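Local coordinates for protein superoxide dismutase (Clostridium difficile, PDB 3TJT) that probably destroys superoxide radicals, converting them to hydrogen peroxide and oxygen at an active site that holds a ferric ion, at residues A[3-11]-A[43-54]. Sequence-based numbering, arbitrary orientation.
Sequences NNKFKVKPL and NAALEKYPELYN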
loop_
_atom_site.group_PDB
_atom_site.type_symbol
_atom_site.label_atom_id
_atom_site.label_comp_id
_atom_site.label_asym_id
_atom_site.label_seq_id
_atom_site.Cartn_x
_atom_site.Cartn_y
_atom_site.Cartn_z
ATOM N N ASN A 3 18.559 29.066 -0.520
ATOM C CA ASN A 3 17.938 27.776 -0.805
ATOM C C ASN A 3 16.513 27.686 -0.252
ATOM O O ASN A 3 16.309 27.503 0.952
ATOM C CB ASN A 3 18.803 26.635 -0.256
ATOM C CG ASN A 3 18.257 25.261 -0.612
ATOM O OD1 ASN A 3 18.872 24.512 -1.372
ATOM N ND2 ASN A 3 17.103 24.922 -0.058
ATOM N N ASN A 4 15.533 27.817 -1.141
ATOM C CA ASN A 4 14.130 27.738 -0.753
ATOM C C ASN A 4 13.511 26.382 -1.081
ATOM O O ASN A 4 12.300 26.282 -1.278
ATOM C CB ASN A 4 13.320 28.852 -1.423
ATOM C CG ASN A 4 13.462 28.847 -2.935
ATOM O OD1 ASN A 4 14.290 28.118 -3.491
ATOM N ND2 ASN A 4 12.658 29.667 -3.612
ATOM N N LYS A 5 14.337 25.342 -1.145
ATOM C CA LYS A 5 13.817 23.996 -1.372
ATOM C C LYS A 5 13.065 23.494 -0.146
ATOM O O LYS A 5 13.273 23.983 0.970
ATOM C CB LYS A 5 14.945 23.042 -1.753
ATOM C CG LYS A 5 15.557 23.374 -3.106
ATOM C CD LYS A 5 16.453 22.261 -3.612
ATOM C CE LYS A 5 16.953 22.575 -5.017
ATOM N NZ LYS A 5 17.795 21.472 -5.552
ATOM N N PHE A 6 12.176 22.527 -0.350
ATOM C CA PHE A 6 11.454 21.932 0.763
ATOM C C PHE A 6 12.405 21.134 1.637
ATOM O O PHE A 6 13.376 20.567 1.146
ATOM C CB PHE A 6 10.280 21.088 0.252
ATOM C CG PHE A 6 9.209 21.913 -0.396
ATOM C CD1 PHE A 6 8.240 22.536 0.377
ATOM C CD2 PHE A 6 9.202 22.114 -1.771
ATOM C CE1 PHE A 6 7.257 23.330 -0.206
ATOM C CE2 PHE A 6 8.227 22.906 -2.369
ATOM C CZ PHE A 6 7.248 23.515 -1.582
ATOM N N LYS A 7 12.145 21.116 2.939
ATOM C CA LYS A 7 13.041 20.425 3.852
ATOM C C LYS A 7 12.319 19.444 4.762
ATOM O O LYS A 7 11.138 19.596 5.052
ATOM C CB LYS A 7 13.854 21.437 4.667
ATOM C CG LYS A 7 14.615 22.412 3.772
ATOM C CD LYS A 7 15.794 23.062 4.468
ATOM C CE LYS A 7 16.727 23.705 3.446
ATOM N NZ LYS A 7 15.986 24.587 2.497
ATOM N N VAL A 8 13.037 18.418 5.192
ATOM C CA VAL A 8 12.508 17.496 6.182
ATOM C C VAL A 8 12.552 18.155 7.558
ATOM O O VAL A 8 13.609 18.596 8.004
ATOM C CB VAL A 8 13.342 16.207 6.217
ATOM C CG1 VAL A 8 13.016 15.396 7.453
ATOM C CG2 VAL A 8 13.122 15.398 4.938
ATOM N N LYS A 9 11.409 18.229 8.224
ATOM C CA LYS A 9 11.365 18.732 9.592
ATOM C C LYS A 9 11.984 17.696 10.529
ATOM O O LYS A 9 11.603 16.524 10.507
ATOM C CB LYS A 9 9.923 19.025 10.005
ATOM C CG LYS A 9 9.770 19.495 11.449
ATOM C CD LYS A 9 8.371 20.029 11.699
ATOM C CE LYS A 9 8.204 20.550 13.121
ATOM N NZ LYS A 9 6.845 21.133 13.313
ATOM N N PRO A 10 12.961 18.116 11.348
ATOM C CA PRO A 10 13.570 17.158 12.278
ATOM C C PRO A 10 12.519 16.562 13.203
ATOM O O PRO A 10 11.586 17.253 13.604
ATOM C CB PRO A 10 14.560 18.022 13.075
ATOM C CG PRO A 10 14.882 19.164 12.145
ATOM C CD PRO A 10 13.581 19.451 11.439
ATOM N N LEU A 11 12.663 15.285 13.531
ATOM C CA LEU A 11 11.721 14.630 14.433
ATOM C C LEU A 11 11.623 15.439 15.728
ATOM O O LEU A 11 12.642 15.854 16.277
ATOM C CB LEU A 11 12.163 13.195 14.725
ATOM C CG LEU A 11 11.080 12.283 15.293
ATOM C CD1 LEU A 11 9.984 12.017 14.245
ATOM C CD2 LEU A 11 11.692 10.969 15.768
ATOM N N ASN A 43 11.451 17.974 -4.451
ATOM C CA ASN A 43 12.424 18.990 -4.849
ATOM C C ASN A 43 12.954 18.749 -6.255
ATOM O O ASN A 43 13.121 19.686 -7.030
ATOM C CB ASN A 43 13.586 19.074 -3.852
ATOM C CG ASN A 43 13.191 19.747 -2.552
ATOM O OD1 ASN A 43 13.709 19.410 -1.481
ATOM N ND2 ASN A 43 12.271 20.701 -2.634
ATOM N N ALA A 44 13.206 17.483 -6.584
ATOM C CA ALA A 44 13.710 17.127 -7.909
ATOM C C ALA A 44 12.728 17.519 -9.012
ATOM O O ALA A 44 13.122 18.063 -10.047
ATOM C CB ALA A 44 14.018 15.626 -7.976
ATOM N N ALA A 45 11.448 17.238 -8.782
ATOM C CA ALA A 45 10.394 17.523 -9.756
ATOM C C ALA A 45 10.194 19.017 -9.991
ATOM O O ALA A 45 9.766 19.432 -11.068
ATOM C CB ALA A 45 9.083 16.888 -9.313
ATOM N N LEU A 46 10.497 19.828 -8.985
ATOM C CA LEU A 46 10.267 21.267 -9.099
ATOM C C LEU A 46 11.455 22.044 -9.678
ATOM O O LEU A 46 11.358 23.253 -9.906
ATOM C CB LEU A 46 9.849 21.859 -7.749
ATOM C CG LEU A 46 8.585 21.264 -7.107
ATOM C CD1 LEU A 46 8.255 21.994 -5.812
ATOM C CD2 LEU A 46 7.392 21.298 -8.062
ATOM N N GLU A 47 12.566 21.357 -9.929
ATOM C CA GLU A 47 13.735 22.011 -10.507
ATOM C C GLU A 47 13.383 22.681 -11.835
ATOM O O GLU A 47 13.935 23.719 -12.184
ATOM C CB GLU A 47 14.882 21.012 -10.697
ATOM C CG GLU A 47 15.494 20.545 -9.386
ATOM C CD GLU A 47 16.548 19.465 -9.576
ATOM O OE1 GLU A 47 17.003 19.256 -10.722
ATOM O OE2 GLU A 47 16.920 18.822 -8.571
ATOM N N LYS A 48 12.443 22.080 -12.551
ATOM C CA LYS A 48 11.989 22.574 -13.850
ATOM C C LYS A 48 11.124 23.829 -13.713
ATOM O O LYS A 48 11.011 24.631 -14.646
ATOM C CB LYS A 48 11.186 21.467 -14.537
ATOM C CG LYS A 48 10.673 21.808 -15.922
ATOM C CD LYS A 48 9.962 20.612 -16.535
ATOM C CE LYS A 48 9.504 20.915 -17.947
ATOM N NZ LYS A 48 8.868 19.726 -18.568
ATOM N N TYR A 49 10.509 23.989 -12.544
ATOM C CA TYR A 49 9.606 25.110 -12.282
ATOM C C TYR A 49 9.930 25.735 -10.929
ATOM O O TYR A 49 9.140 25.626 -9.985
ATOM C CB TYR A 49 8.157 24.620 -12.247
ATOM C CG TYR A 49 7.641 23.937 -13.499
ATOM C CD1 TYR A 49 7.295 24.676 -14.628
ATOM C CD2 TYR A 49 7.445 22.559 -13.536
ATOM C CE1 TYR A 49 6.795 24.058 -15.763
ATOM C CE2 TYR A 49 6.943 21.932 -14.672
ATOM C CZ TYR A 49 6.624 22.691 -15.780
ATOM O OH TYR A 49 6.124 22.084 -16.909
ATOM N N PRO A 50 11.094 26.385 -10.818
ATOM C CA PRO A 50 11.589 26.795 -9.497
ATOM C C PRO A 50 10.688 27.787 -8.763
ATOM O O PRO A 50 10.813 27.915 -7.545
ATOM C CB PRO A 50 12.956 27.426 -9.802
ATOM C CG PRO A 50 12.945 27.702 -11.280
ATOM C CD PRO A 50 12.070 26.652 -11.888
ATOM N N GLU A 51 9.792 28.478 -9.463
ATOM C CA GLU A 51 8.874 29.366 -8.754
ATOM C C GLU A 51 7.972 28.585 -7.792
ATOM O O GLU A 51 7.449 29.142 -6.831
ATOM C CB GLU A 51 8.032 30.201 -9.720
ATOM C CG GLU A 51 7.073 29.398 -10.571
ATOM C CD GLU A 51 6.590 30.195 -11.776
ATOM O OE1 GLU A 51 5.715 31.072 -11.597
ATOM O OE2 GLU A 51 7.100 29.960 -12.893
ATOM N N LEU A 52 7.786 27.295 -8.051
ATOM C CA LEU A 52 6.922 26.486 -7.193
ATOM C C LEU A 52 7.533 26.217 -5.816
ATOM O O LEU A 52 6.830 25.808 -4.887
ATOM C CB LEU A 52 6.536 25.174 -7.889
ATOM C CG LEU A 52 5.653 25.347 -9.130
ATOM C CD1 LEU A 52 5.401 23.986 -9.775
ATOM C CD2 LEU A 52 4.316 26.033 -8.772
ATOM N N TYR A 53 8.833 26.455 -5.673
ATOM C CA TYR A 53 9.461 26.333 -4.357
ATOM C C TYR A 53 8.905 27.395 -3.417
ATOM O O TYR A 53 9.037 27.286 -2.202
ATOM C CB TYR A 53 10.984 26.466 -4.427
ATOM C CG TYR A 53 11.711 25.310 -5.084
ATOM C CD1 TYR A 53 11.608 24.012 -4.586
ATOM C CD2 TYR A 53 12.525 25.524 -6.193
ATOM C CE1 TYR A 53 12.284 22.965 -5.190
ATOM C CE2 TYR A 53 13.203 24.488 -6.799
ATOM C CZ TYR A 53 13.082 23.210 -6.301
ATOM O OH TYR A 53 13.769 22.182 -6.920
ATOM N N ASN A 54 8.284 28.428 -3.982
ATOM C CA ASN A 54 7.682 29.474 -3.164
ATOM C C ASN A 54 6.229 29.202 -2.774
ATOM O O ASN A 54 5.641 29.951 -1.996
ATOM C CB ASN A 54 7.830 30.840 -3.835
ATOM C CG ASN A 54 9.279 31.293 -3.906
ATOM O OD1 ASN A 54 10.072 31.016 -3.004
ATOM N ND2 ASN A 54 9.633 31.989 -4.977
HETATM O O HOH W 1 10.116 25.396 -0.209
HETATM O O HOH W 2 12.647 29.669 -6.319
HETATM O O HOH W 3 16.406 19.129 -6.025
#
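The Y53 ring takes the side chain of K5 on one face: CG of K5 sits 4.2 Å from the ring centroid, 22° off the normal, a CH-pi contact displaced toward the rim. At the Y53 edge, near the ring plane, comes CD2 of F6. The F6 ring in turn has a water over the centre of one face, while CD1 of L46 packs at its edge, 3.6 Å from CE2 of F6. This is the alpha-hairpin domain of an iron/manganese superoxide dismutase, at the turn where helix 24-46 gives way to the 3-10 segment 50-54; the irregular N-terminal segment 3-11 packs against it. L57 and L60 of helix 57-62, with L42, also touch F6. K5 is extended beyond CG and runs alongside Y53 in the same direction, which carries its amine past the phenol toward E47. There NZ of K5 and OE2 of E47 stand 4.1 Å apart, too far for a salt bridge, and a water links them. The phenol is fixed within its own segment, Y53 OH donating to the carbonyl O of N43 at 2.6 Å. At the exposed end, CG of N4 lies between its backbone N and carbonyl carbon (chi1 55°), which turns the amide over CB of Y53, and a second water joins its ND2 to the carbonyl of P50. ND2 of N4 also donates to OD1 of N54 at 3.0 Å, approaching from 44° above the acceptor's carbonyl plane.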